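Local structure of resiniferatoxin-binding, phosphotriesterase-related protein (Rhodobacter sphaeroides 2.4.1, 3K2G) at residues 23-35 with 343-355. The protein binds two zinc ions in a TIM-barrel of the phosphotriesterase family and probably hydrolyses phosphoric diesters. Residues are numbered along the deposited sequence; the frame is centred on the assembly and turned at random.
Sequences IPSSALGHTLMHE and LMVTNPRRVFDAS. With ZN (zinc ion), chain I.
Thr31 N donates almost straight to Met344 O (2.9 Å) where segment 23-35 comes closest to helix 337-352, and the two CA atoms of His30 and Val345 lie 4.8 Å apart there. The helix, which has a wider pi-type turn over 343-346, is kinked at Pro348, whose nitrogen carries no hydrogen, so Met344 O gets no helical bond from Pro348 and accepts from Thr31 N instead. A water bridges Gly29 O and Val345 O beside this bond, and Thr31 OG1 donates back to Gly29 O from above its carbonyl plane. The side chain of Met344 lies across the His30 imidazole: its CB sits over one face, 3.8 Å from the ring centroid, a CH-pi contact. Turns at chi2 (-54°) and chi3 (-69°) fold its methyl CE back to 3.5 Å from His30 CE1, where it also touches Leu32 CD2. At the other end Arg349, with CG anti to the backbone N (chi1 -170°) and the chain straight to NE, runs past Ser25 and presents NE, in the guanidinium plane, to Ser25 OG (3.0 Å). That hydroxyl in turn donates to the anti lone pair of Asp353 OD2 (2.7 Å), so one buried serine oxygen links two residues around the helix end. Ser26 CA and CB cover one guanidinium face. Asp353 OD1 meanwhile closes an Asx turn with Ser355 N. Between the two ends, the selenium of Met33, a selenomethionine like Met344, touches Pro348 CB and lies oblique to the Phe352 ring, a Met-aromatic contact, and Met33 CE meets Val351 tip to tip; Leu28 CD2 packs on both Pro348 and Phe352. Just beyond strand 31-32, His34 binds zinc with His36, Glu177 and Asp304. The contact lays the last helix against the first barrel strand, 31-32, flanked by strands 102-105 and 15-18 and by helix 321-332.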
loop_
_atom_site.group_PDB
_atom_site.type_symbol
_atom_site.label_atom_id
_atom_site.label_comp_id
_atom_site.label_asym_id
_atom_site.label_seq_id
_atom_site.Cartn_x
_atom_site.Cartn_y
_atom_site.Cartn_z
ATOM N N ILE B 23 2.534 10.803 45.367
ATOM C CA ILE B 23 3.487 11.764 44.838
ATOM C C ILE B 23 2.722 12.664 43.869
ATOM O O ILE B 23 1.729 12.243 43.283
ATOM C CB ILE B 23 4.624 11.077 44.044
ATOM C CG1 ILE B 23 4.036 10.303 42.862
ATOM C CG2 ILE B 23 5.418 10.159 44.955
ATOM C CD1 ILE B 23 5.071 9.823 41.854
ATOM N N PRO B 24 3.139 13.930 43.725
ATOM C CA PRO B 24 2.405 14.776 42.777
ATOM C C PRO B 24 2.641 14.218 41.370
ATOM O O PRO B 24 3.737 13.734 41.075
ATOM C CB PRO B 24 3.026 16.158 42.986
ATOM C CG PRO B 24 4.392 15.857 43.575
ATOM C CD PRO B 24 4.112 14.717 44.503
ATOM N N SER B 25 1.625 14.271 40.507
ATOM C CA SER B 25 1.762 13.721 39.157
ATOM C C SER B 25 2.925 14.345 38.402
ATOM O O SER B 25 3.491 13.724 37.502
ATOM C CB SER B 25 0.466 13.902 38.355
ATOM O OG SER B 25 0.199 15.266 38.100
ATOM N N SER B 26 3.283 15.567 38.785
ATOM C CA SER B 26 4.380 16.287 38.152
ATOM C C SER B 26 5.726 15.651 38.485
ATOM O O SER B 26 6.725 15.916 37.813
ATOM C CB SER B 26 4.386 17.747 38.619
ATOM O OG SER B 26 4.542 17.829 40.028
ATOM N N ALA B 27 5.749 14.821 39.524
ATOM C CA ALA B 27 6.981 14.161 39.946
ATOM C C ALA B 27 7.212 12.811 39.260
ATOM O O ALA B 27 8.256 12.184 39.450
ATOM C CB ALA B 27 6.978 13.973 41.455
ATOM N N LEU B 28 6.244 12.367 38.465
ATOM C CA LEU B 28 6.377 11.087 37.772
ATOM C C LEU B 28 7.581 11.131 36.835
ATOM O O LEU B 28 8.425 10.246 36.864
ATOM C CB LEU B 28 5.105 10.769 36.982
ATOM C CG LEU B 28 5.014 9.335 36.451
ATOM C CD1 LEU B 28 4.939 8.355 37.625
ATOM C CD2 LEU B 28 3.784 9.194 35.565
ATOM N N GLY B 29 7.646 12.168 36.003
ATOM C CA GLY B 29 8.759 12.331 35.083
ATOM C C GLY B 29 8.925 11.276 34.003
ATOM O O GLY B 29 7.959 10.635 33.586
ATOM N N HIS B 30 10.169 11.112 33.552
ATOM C CA HIS B 30 10.534 10.148 32.513
ATOM C C HIS B 30 10.123 8.775 33.033
ATOM O O HIS B 30 10.707 8.264 33.989
ATOM C CB HIS B 30 12.040 10.217 32.274
ATOM C CG HIS B 30 12.459 9.770 30.910
ATOM N ND1 HIS B 30 12.624 8.444 30.577
ATOM C CD2 HIS B 30 12.735 10.479 29.791
ATOM C CE1 HIS B 30 12.983 8.353 29.309
ATOM N NE2 HIS B 30 13.057 9.574 28.809
ATOM N N THR B 31 9.132 8.175 32.377
ATOM C CA THR B 31 8.574 6.911 32.841
ATOM C C THR B 31 8.398 5.768 31.846
ATOM O O THR B 31 8.161 5.985 30.661
ATOM C CB THR B 31 7.179 7.187 33.465
ATOM O OG1 THR B 31 7.307 8.151 34.517
ATOM C CG2 THR B 31 6.547 5.908 34.001
ATOM N N LEU B 32 8.505 4.544 32.367
ATOM C CA LEU B 32 8.276 3.335 31.590
ATOM C C LEU B 32 6.932 2.834 32.123
ATOM O O LEU B 32 6.825 2.403 33.274
ATOM C CB LEU B 32 9.376 2.291 31.842
ATOM C CG LEU B 32 10.749 2.512 31.202
ATOM C CD1 LEU B 32 11.718 1.421 31.666
ATOM C CD2 LEU B 32 10.610 2.477 29.688
HETATM N N MSE B 33 5.907 2.917 31.279
HETATM C CA MSE B 33 4.551 2.523 31.636
HETATM C C MSE B 33 4.271 1.037 31.809
HETATM O O MSE B 33 3.244 0.663 32.380
HETATM C CB MSE B 33 3.570 3.060 30.591
HETATM C CG MSE B 33 3.271 4.554 30.705
HETATM SE SE MSE B 33 2.464 5.069 32.341
HETATM C CE MSE B 33 1.013 3.803 32.328
ATOM N N HIS B 34 5.165 0.182 31.334
ATOM C CA HIS B 34 4.883 -1.237 31.434
ATOM C C HIS B 34 6.130 -2.107 31.511
ATOM O O HIS B 34 6.719 -2.464 30.488
ATOM C CB HIS B 34 4.016 -1.630 30.233
ATOM C CG HIS B 34 3.449 -3.010 30.309
ATOM N ND1 HIS B 34 2.105 -3.264 30.145
ATOM C CD2 HIS B 34 4.043 -4.214 30.483
ATOM C CE1 HIS B 34 1.894 -4.566 30.213
ATOM N NE2 HIS B 34 3.053 -5.165 30.416
ATOM N N GLU B 35 6.513 -2.458 32.732
ATOM C CA GLU B 35 7.691 -3.294 32.958
ATOM C C GLU B 35 7.446 -4.238 34.127
ATOM O O GLU B 35 6.712 -3.906 35.059
ATOM C CB GLU B 35 8.908 -2.435 33.306
ATOM C CG GLU B 35 9.235 -1.324 32.330
ATOM C CD GLU B 35 9.651 -1.837 30.961
ATOM O OE1 GLU B 35 10.208 -2.952 30.880
ATOM O OE2 GLU B 35 9.430 -1.111 29.966
ATOM N N LEU B 343 6.028 11.691 24.742
ATOM C CA LEU B 343 5.919 10.244 24.852
ATOM C C LEU B 343 6.385 9.670 26.186
ATOM O O LEU B 343 5.719 8.805 26.746
ATOM C CB LEU B 343 6.698 9.577 23.709
ATOM C CG LEU B 343 6.139 9.837 22.308
ATOM C CD1 LEU B 343 7.101 9.332 21.252
ATOM C CD2 LEU B 343 4.796 9.154 22.174
HETATM N N MSE B 344 7.511 10.159 26.700
HETATM C CA MSE B 344 8.072 9.635 27.948
HETATM C C MSE B 344 7.699 10.329 29.247
HETATM O O MSE B 344 7.958 9.792 30.327
HETATM C CB MSE B 344 9.598 9.604 27.859
HETATM C CG MSE B 344 10.129 8.780 26.695
HETATM SE SE MSE B 344 9.447 6.960 26.626
HETATM C CE MSE B 344 10.352 6.298 28.209
ATOM N N VAL B 345 7.111 11.520 29.162
ATOM C CA VAL B 345 6.757 12.256 30.370
ATOM C C VAL B 345 5.307 12.708 30.381
ATOM O O VAL B 345 4.526 12.307 31.246
ATOM C CB VAL B 345 7.650 13.517 30.550
ATOM C CG1 VAL B 345 7.225 14.283 31.799
ATOM C CG2 VAL B 345 9.116 13.123 30.653
ATOM N N THR B 346 4.946 13.538 29.411
ATOM C CA THR B 346 3.590 14.065 29.348
ATOM C C THR B 346 2.510 12.988 29.234
ATOM O O THR B 346 1.543 13.003 29.995
ATOM C CB THR B 346 3.433 15.069 28.185
ATOM O OG1 THR B 346 4.564 15.952 28.160
ATOM C CG2 THR B 346 2.172 15.908 28.382
ATOM N N ASN B 347 2.665 12.047 28.307
ATOM C CA ASN B 347 1.647 11.017 28.164
ATOM C C ASN B 347 1.517 10.142 29.406
ATOM O O ASN B 347 0.405 9.861 29.843
ATOM C CB ASN B 347 1.895 10.176 26.913
ATOM C CG ASN B 347 1.556 10.935 25.639
ATOM O OD1 ASN B 347 1.040 12.054 25.694
ATOM N ND2 ASN B 347 1.834 10.330 24.494
ATOM N N PRO B 348 2.643 9.687 29.982
ATOM C CA PRO B 348 2.513 8.860 31.187
ATOM C C PRO B 348 1.734 9.622 32.267
ATOM O O PRO B 348 0.878 9.058 32.953
ATOM C CB PRO B 348 3.960 8.613 31.581
ATOM C CG PRO B 348 4.618 8.446 30.233
ATOM C CD PRO B 348 4.017 9.617 29.447
ATOM N N ARG B 349 2.040 10.907 32.415
ATOM C CA ARG B 349 1.346 11.742 33.396
ATOM C C ARG B 349 -0.141 11.798 33.030
ATOM O O ARG B 349 -1.011 11.714 33.902
ATOM C CB ARG B 349 1.936 13.155 33.412
ATOM C CG ARG B 349 1.449 14.028 34.569
ATOM C CD ARG B 349 2.068 15.410 34.517
ATOM N NE ARG B 349 1.611 16.263 35.614
ATOM C CZ ARG B 349 1.942 17.545 35.752
ATOM N NH1 ARG B 349 2.733 18.131 34.862
ATOM N NH2 ARG B 349 1.479 18.245 36.778
ATOM N N ARG B 350 -0.427 11.934 31.735
ATOM C CA ARG B 350 -1.812 11.984 31.266
ATOM C C ARG B 350 -2.575 10.730 31.681
ATOM O O ARG B 350 -3.774 10.781 31.937
ATOM C CB ARG B 350 -1.868 12.117 29.738
ATOM C CG ARG B 350 -1.473 13.486 29.208
ATOM C CD ARG B 350 -1.642 13.552 27.696
ATOM N NE ARG B 350 -1.638 14.930 27.209
ATOM C CZ ARG B 350 -0.675 15.465 26.466
ATOM N NH1 ARG B 350 0.381 14.741 26.116
ATOM N NH2 ARG B 350 -0.772 16.731 26.067
ATOM N N VAL B 351 -1.886 9.597 31.728
ATOM C CA VAL B 351 -2.544 8.361 32.122
ATOM C C VAL B 351 -3.120 8.473 33.532
ATOM O O VAL B 351 -4.237 8.026 33.798
ATOM C CB VAL B 351 -1.560 7.164 32.094
ATOM C CG1 VAL B 351 -2.243 5.912 32.652
ATOM C CG2 VAL B 351 -1.079 6.925 30.663
ATOM N N PHE B 352 -2.348 9.092 34.420
ATOM C CA PHE B 352 -2.722 9.238 35.820
ATOM C C PHE B 352 -3.385 10.558 36.192
ATOM O O PHE B 352 -3.944 10.680 37.279
ATOM C CB PHE B 352 -1.477 9.083 36.688
ATOM C CG PHE B 352 -0.829 7.737 36.588
ATOM C CD1 PHE B 352 -1.291 6.675 37.360
ATOM C CD2 PHE B 352 0.262 7.535 35.748
ATOM C CE1 PHE B 352 -0.677 5.428 37.301
ATOM C CE2 PHE B 352 0.887 6.288 35.677
ATOM C CZ PHE B 352 0.417 5.230 36.459
ATOM N N ASP B 353 -3.326 11.536 35.297
ATOM C CA ASP B 353 -3.864 12.857 35.597
ATOM C C ASP B 353 -4.776 13.410 34.512
ATOM O O ASP B 353 -4.309 13.812 33.448
ATOM C CB ASP B 353 -2.697 13.819 35.812
ATOM C CG ASP B 353 -3.111 15.096 36.501
ATOM O OD1 ASP B 353 -4.197 15.620 36.176
ATOM O OD2 ASP B 353 -2.340 15.575 37.359
ATOM N N ALA B 354 -6.076 13.451 34.788
ATOM C CA ALA B 354 -7.032 13.961 33.815
ATOM C C ALA B 354 -6.939 15.474 33.605
ATOM O O ALA B 354 -7.498 15.995 32.644
ATOM C CB ALA B 354 -8.450 13.584 34.233
ATOM N N SER B 355 -6.238 16.185 34.487
ATOM C CA SER B 355 -6.137 17.638 34.344
ATOM C C SER B 355 -5.135 18.067 33.282
ATOM O O SER B 355 -5.072 19.242 32.921
ATOM C CB SER B 355 -5.750 18.292 35.669
ATOM O OG SER B 355 -4.374 18.107 35.937
HETATM ZN ZN ZN I . 3.442 -7.344 30.752
HETATM O O HOH W 1 5.342 11.818 33.747
HETATM O O HOH W 2 2.730 -8.611 29.434
#